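Long-range contacts in molybdopterin-guanine dinucleotide biosynthesis protein A (MobA) (Archaeoglobus fulgidus, PDB 3NGW), which probably acts as a nucleotidyltransferase that uses GTP to build the guanine dinucleotide form of the molybdenum cofactor: residues G69-A74 with A141-R147; I76-R81 with A134-E139. One frame throughout, in Å; residues are numbered along the deposited sequence.

Contact 1. Residues G69-A74 with A141-R147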
loop_
_atom_site.group_PDB
_atom_site.type_symbol
_atom_site.label_atom_id
_atom_site.label_comp_id
_atom_site.label_asym_id
_atom_site.label_seq_id
_atom_site.Cartn_x
_atom_site.Cartn_y
_atom_site.Cartn_z
ATOM N N GLY A 69 -4.373 3.021 -15.759
ATOM C CA GLY A 69 -3.117 3.626 -15.346
ATOM C C GLY A 69 -2.201 2.545 -14.785
ATOM O O GLY A 69 -2.679 1.567 -14.208
ATOM N N VAL A 70 -0.891 2.707 -14.940
ATOM C CA VAL A 70 0.056 1.704 -14.451
ATOM C C VAL A 70 0.983 2.206 -13.333
ATOM O O VAL A 70 1.433 3.352 -13.351
ATOM C CB VAL A 70 0.940 1.173 -15.611
ATOM C CG1 VAL A 70 1.713 -0.049 -15.154
ATOM C CG2 VAL A 70 0.076 0.837 -16.826
ATOM N N GLY A 71 1.263 1.339 -12.359
ATOM C CA GLY A 71 2.149 1.706 -11.264
ATOM C C GLY A 71 1.460 2.032 -9.949
ATOM O O GLY A 71 0.248 1.898 -9.829
ATOM N N SER A 72 2.235 2.480 -8.968
ATOM C CA SER A 72 1.700 2.809 -7.655
ATOM C C SER A 72 0.798 4.042 -7.654
ATOM O O SER A 72 -0.269 4.034 -7.042
ATOM C CB SER A 72 2.850 3.004 -6.671
ATOM O OG SER A 72 3.627 1.826 -6.593
ATOM N N ILE A 73 1.239 5.100 -8.331
ATOM C CA ILE A 73 0.472 6.338 -8.421
ATOM C C ILE A 73 -0.933 6.083 -8.984
ATOM O O ILE A 73 -1.903 6.707 -8.559
ATOM C CB ILE A 73 1.167 7.364 -9.339
ATOM C CG1 ILE A 73 2.573 7.671 -8.832
ATOM C CG2 ILE A 73 0.362 8.646 -9.382
ATOM C CD1 ILE A 73 3.353 8.609 -9.758
ATOM N N ALA A 74 -1.033 5.169 -9.942
ATOM C CA ALA A 74 -2.314 4.852 -10.554
ATOM C C ALA A 74 -3.187 4.061 -9.592
ATOM O O ALA A 74 -4.415 4.148 -9.636
ATOM C CB ALA A 74 -2.095 4.058 -11.833
ATOM N N ALA A 141 -0.120 13.396 -12.924
ATOM C CA ALA A 141 1.133 12.662 -13.081
ATOM C C ALA A 141 0.947 11.421 -13.951
ATOM O O ALA A 141 1.793 11.100 -14.789
ATOM C CB ALA A 141 1.675 12.267 -11.713
ATOM N N ILE A 142 -0.170 10.731 -13.737
ATOM C CA ILE A 142 -0.514 9.522 -14.485
ATOM C C ILE A 142 -0.740 9.856 -15.964
ATOM O O ILE A 142 -0.260 9.151 -16.853
ATOM C CB ILE A 142 -1.812 8.867 -13.927
ATOM C CG1 ILE A 142 -1.610 8.471 -12.458
ATOM C CG2 ILE A 142 -2.201 7.653 -14.769
ATOM C CD1 ILE A 142 -2.885 7.942 -11.769
ATOM N N LEU A 143 -1.474 10.928 -16.223
ATOM C CA LEU A 143 -1.757 11.314 -17.592
ATOM C C LEU A 143 -0.505 11.859 -18.291
ATOM O O LEU A 143 -0.364 11.726 -19.506
ATOM C CB LEU A 143 -2.902 12.336 -17.620
ATOM C CG LEU A 143 -4.248 11.846 -17.046
ATOM C CD1 LEU A 143 -5.297 12.936 -17.192
ATOM C CD2 LEU A 143 -4.720 10.583 -17.769
ATOM N N GLN A 144 0.408 12.450 -17.520
ATOM C CA GLN A 144 1.643 12.990 -18.080
ATOM C C GLN A 144 2.710 11.916 -18.253
ATOM O O GLN A 144 3.787 12.192 -18.773
ATOM C CB GLN A 144 2.200 14.106 -17.188
ATOM C CG GLN A 144 1.325 15.338 -17.145
ATOM C CD GLN A 144 1.774 16.356 -16.120
ATOM O OE1 GLN A 144 1.105 17.365 -15.914
ATOM N NE2 GLN A 144 2.907 16.102 -15.478
ATOM N N GLY A 145 2.418 10.694 -17.815
ATOM C CA GLY A 145 3.386 9.618 -17.934
ATOM C C GLY A 145 4.521 9.721 -16.925
ATOM O O GLY A 145 5.666 9.392 -17.231
ATOM N N ILE A 146 4.218 10.198 -15.722
ATOM C CA ILE A 146 5.233 10.307 -14.678
ATOM C C ILE A 146 5.022 9.188 -13.658
ATOM O O ILE A 146 3.996 9.144 -12.980
ATOM C CB ILE A 146 5.157 11.676 -13.962
ATOM C CG1 ILE A 146 5.548 12.792 -14.932
ATOM C CG2 ILE A 146 6.082 11.688 -12.762
ATOM C CD1 ILE A 146 5.413 14.182 -14.372
ATOM N N ARG A 147 5.982 8.276 -13.554
ATOM C CA ARG A 147 5.847 7.169 -12.617
ATOM C C ARG A 147 6.674 7.344 -11.347
ATOM O O ARG A 147 7.030 6.368 -10.688
ATOM C CB ARG A 147 6.200 5.848 -13.303
ATOM C CG ARG A 147 5.209 5.446 -14.397
ATOM C CD ARG A 147 5.466 4.033 -14.918
ATOM N NE ARG A 147 5.359 3.031 -13.856
ATOM C CZ ARG A 147 5.507 1.722 -14.038
ATOM N NH1 ARG A 147 5.770 1.239 -15.248
ATOM N NH2 ARG A 147 5.395 0.894 -13.009
HETATM O O HOH W 1 4.418 4.795 -10.122
#
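The Arg147 guanidinium takes Val70 CG1 over one face, displaced toward the rim, with CG1 4.3 Å from NH1. Gly71 CA approaches the same group obliquely, 3.8 Å from NH2. Bent about CG-CD (chi3 60°), the Arg147 chain turns its end back to the loop, but it is poorly ordered, so the position of its guanidinium is less certain. A water adds a light bridge: it donates to Arg147 O at 3.1 Å and accepts a weak bond from Ser72 N. The firmer half is aliphatic. Ile73 and Ile142 lie alongside each other, pointing opposite ways, with Ile73 CG2 3.7 Å from Ile142 CG1. With its CG1 beside the backbone N (chi1 -61°), Ile142 sends CD1 on against the helix backbone, 3.4 Å from Ala74 CA. Ile73 CD1 reaches instead beyond the other helix to Ile146 O, 3.3 Å away, while Ile149 and helix 150-154 close in around this cluster. No direct hydrogen bond joins the segments. The first turn of helix 72-83, with Gly71 at its N-cap position, thus packs on the last turn of helix 135-143, which ends in a Schellman motif at Gly145, in the GT-A-like α/β domain.

Contact 2. Residues I76-R81 with A134-E139. With CA (calcium ion), chain B.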
loop_
_atom_site.group_PDB
_atom_site.type_symbol
_atom_site.label_atom_id
_atom_site.label_comp_id
_atom_site.label_asym_id
_atom_site.label_seq_id
_atom_site.Cartn_x
_atom_site.Cartn_y
_atom_site.Cartn_z
ATOM N N ILE A 76 -2.989 4.285 -6.156
ATOM C CA ILE A 76 -3.418 5.174 -5.085
ATOM C C ILE A 76 -4.555 6.045 -5.612
ATOM O O ILE A 76 -5.601 6.184 -4.969
ATOM C CB ILE A 76 -2.252 6.066 -4.608
ATOM C CG1 ILE A 76 -1.184 5.196 -3.945
ATOM C CG2 ILE A 76 -2.749 7.119 -3.624
ATOM C CD1 ILE A 76 0.117 5.939 -3.651
ATOM N N HIS A 77 -4.349 6.611 -6.797
ATOM C CA HIS A 77 -5.350 7.452 -7.443
ATOM C C HIS A 77 -6.673 6.706 -7.556
ATOM O O HIS A 77 -7.731 7.254 -7.257
ATOM C CB HIS A 77 -4.865 7.864 -8.842
ATOM C CG HIS A 77 -5.898 8.572 -9.664
ATOM N ND1 HIS A 77 -6.649 7.934 -10.629
ATOM C CD2 HIS A 77 -6.319 9.862 -9.651
ATOM C CE1 HIS A 77 -7.487 8.798 -11.175
ATOM N NE2 HIS A 77 -7.308 9.974 -10.600
ATOM N N ALA A 78 -6.598 5.452 -7.988
ATOM C CA ALA A 78 -7.784 4.623 -8.139
ATOM C C ALA A 78 -8.543 4.522 -6.820
ATOM O O ALA A 78 -9.771 4.643 -6.788
ATOM C CB ALA A 78 -7.389 3.227 -8.625
ATOM N N ALA A 79 -7.820 4.289 -5.732
ATOM C CA ALA A 79 -8.460 4.180 -4.423
ATOM C C ALA A 79 -9.108 5.507 -4.021
ATOM O O ALA A 79 -10.215 5.524 -3.501
ATOM C CB ALA A 79 -7.438 3.743 -3.364
ATOM N N LEU A 80 -8.422 6.620 -4.256
ATOM C CA LEU A 80 -8.996 7.908 -3.905
ATOM C C LEU A 80 -10.276 8.178 -4.687
ATOM O O LEU A 80 -11.243 8.714 -4.137
ATOM C CB LEU A 80 -7.989 9.033 -4.138
ATOM C CG LEU A 80 -6.757 8.931 -3.233
ATOM C CD1 LEU A 80 -5.816 10.064 -3.547
ATOM C CD2 LEU A 80 -7.165 8.967 -1.765
ATOM N N ARG A 81 -10.295 7.800 -5.966
ATOM C CA ARG A 81 -11.480 8.010 -6.800
ATOM C C ARG A 81 -12.604 7.038 -6.429
ATOM O O ARG A 81 -13.771 7.288 -6.717
ATOM C CB ARG A 81 -11.135 7.840 -8.288
ATOM C CG ARG A 81 -10.142 8.849 -8.837
ATOM C CD ARG A 81 -10.625 10.281 -8.673
ATOM N NE ARG A 81 -9.715 11.237 -9.313
ATOM C CZ ARG A 81 -9.708 12.547 -9.074
ATOM N NH1 ARG A 81 -10.560 13.079 -8.204
ATOM N NH2 ARG A 81 -8.852 13.333 -9.707
ATOM N N ALA A 134 -5.602 15.061 -2.741
ATOM C CA ALA A 134 -4.337 14.729 -3.382
ATOM C C ALA A 134 -4.526 14.019 -4.725
ATOM O O ALA A 134 -3.581 13.882 -5.493
ATOM C CB ALA A 134 -3.522 13.849 -2.454
ATOM N N ALA A 135 -5.747 13.577 -5.008
ATOM C CA ALA A 135 -6.037 12.850 -6.244
ATOM C C ALA A 135 -5.754 13.562 -7.573
ATOM O O ALA A 135 -5.297 12.926 -8.521
ATOM C CB ALA A 135 -7.480 12.361 -6.230
ATOM N N ASP A 136 -6.028 14.860 -7.656
ATOM C CA ASP A 136 -5.796 15.582 -8.898
ATOM C C ASP A 136 -4.340 15.600 -9.315
ATOM O O ASP A 136 -4.021 15.350 -10.473
ATOM C CB ASP A 136 -6.301 17.023 -8.797
ATOM C CG ASP A 136 -7.805 17.108 -8.689
ATOM O OD1 ASP A 136 -8.494 16.340 -9.393
ATOM O OD2 ASP A 136 -8.300 17.948 -7.903
ATOM N N GLU A 137 -3.458 15.913 -8.375
ATOM C CA GLU A 137 -2.036 15.962 -8.678
ATOM C C GLU A 137 -1.515 14.577 -9.075
ATOM O O GLU A 137 -0.641 14.455 -9.940
ATOM C CB GLU A 137 -1.258 16.510 -7.480
ATOM C CG GLU A 137 -0.163 17.483 -7.877
ATOM C CD GLU A 137 -0.657 18.556 -8.839
ATOM O OE1 GLU A 137 -1.607 19.297 -8.485
ATOM O OE2 GLU A 137 -0.096 18.648 -9.954
ATOM N N LEU A 138 -2.059 13.534 -8.453
ATOM C CA LEU A 138 -1.655 12.168 -8.769
ATOM C C LEU A 138 -2.140 11.795 -10.160
ATOM O O LEU A 138 -1.430 11.142 -10.919
ATOM C CB LEU A 138 -2.226 11.176 -7.744
ATOM C CG LEU A 138 -1.679 11.269 -6.314
ATOM C CD1 LEU A 138 -2.277 10.158 -5.453
ATOM C CD2 LEU A 138 -0.165 11.139 -6.344
ATOM N N GLU A 139 -3.353 12.217 -10.495
ATOM C CA GLU A 139 -3.920 11.910 -11.800
ATOM C C GLU A 139 -3.192 12.645 -12.915
ATOM O O GLU A 139 -3.013 12.099 -14.000
ATOM C CB GLU A 139 -5.396 12.270 -11.834
ATOM C CG GLU A 139 -6.034 12.038 -13.175
ATOM C CD GLU A 139 -7.526 12.215 -13.115
ATOM O OE1 GLU A 139 -7.986 13.161 -12.439
ATOM O OE2 GLU A 139 -8.248 11.417 -13.748
HETATM CA CA CA B . -10.947 17.835 -8.843
HETATM O O HOH W 2 -10.722 15.611 -7.045
HETATM O O HOH W 3 -10.494 17.897 -11.582
HETATM O O HOH W 4 -11.619 15.470 -9.656
#
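Arg81 NH2 is gripped by two carboxylates. Its bond to Asp136 OD1 is 3.0 Å long, nearly straight (168°) and in the guanidinium plane; the one to Glu139 OE1, at 2.9 Å, is more bent (133°) and tilted from that plane. Both oxygens are met from above their own carboxylate planes, so neither pair stacks flat or meets as a coplanar fork. Ala135 CB sits over the centre of the guanidinium face, 3.6 Å from CZ, and a bend at chi2 brings the Arg81 chain across to it. His77 approaches from the same helix, its CG anti to the backbone N, which lets the ring reach across to the other segment. The ring edge meets Ala135 O, and NE2 lies 3.2 Å from Glu139 CB, while ND1 is hydrogen-bonded to Asp65. Beneath this polar rim the interface is apolar: Ile76 CG2 packs 3.6 Å from Leu138 CD1, and Leu80 CD1 packs on Ala135 CB, with Tyr130 of strand 129-130 behind Ile76 and Leu80. The two short helical segments run roughly antiparallel, at 142°, with axes 9.4 Å apart. Both Asp136 oxygens face the calcium, OD2 at 2.8 Å and OD1 at 2.9 Å, and three waters also bind it, one of which accepts from Arg81 NH1. OD1 is therefore shared between the metal and Arg81. A metal ion against both oxygens and Arg81 on OD1 would probably favour the ionised acid, and the two carboxylates should in turn stabilise the Arg81 charge at the surface.

In the fold
Both contacts join helix 72-83 to helix 135-143, side by side along this pair. Their centres are 10 Å apart, and contact 2 is nested in the chain loop closed by contact 1. The seam is continuous: Ile73 CG2 packs 3.4 Å from Leu138 O, and Ile142 CD1 lies 3.5 Å from His77 CB. Asp65 ties the start of contact 1 to contact 2, since one carboxylate oxygen takes Gly69 N and the other His77 ND1; Ile149 touches both Ile73 and Leu138. The Ile142 side chain is about 13 Å from a bound calcium, whereas Asp136 of contact 2 binds the ion directly. Both lie away from Asp184, a calcium ligand with no ion in this chain's model.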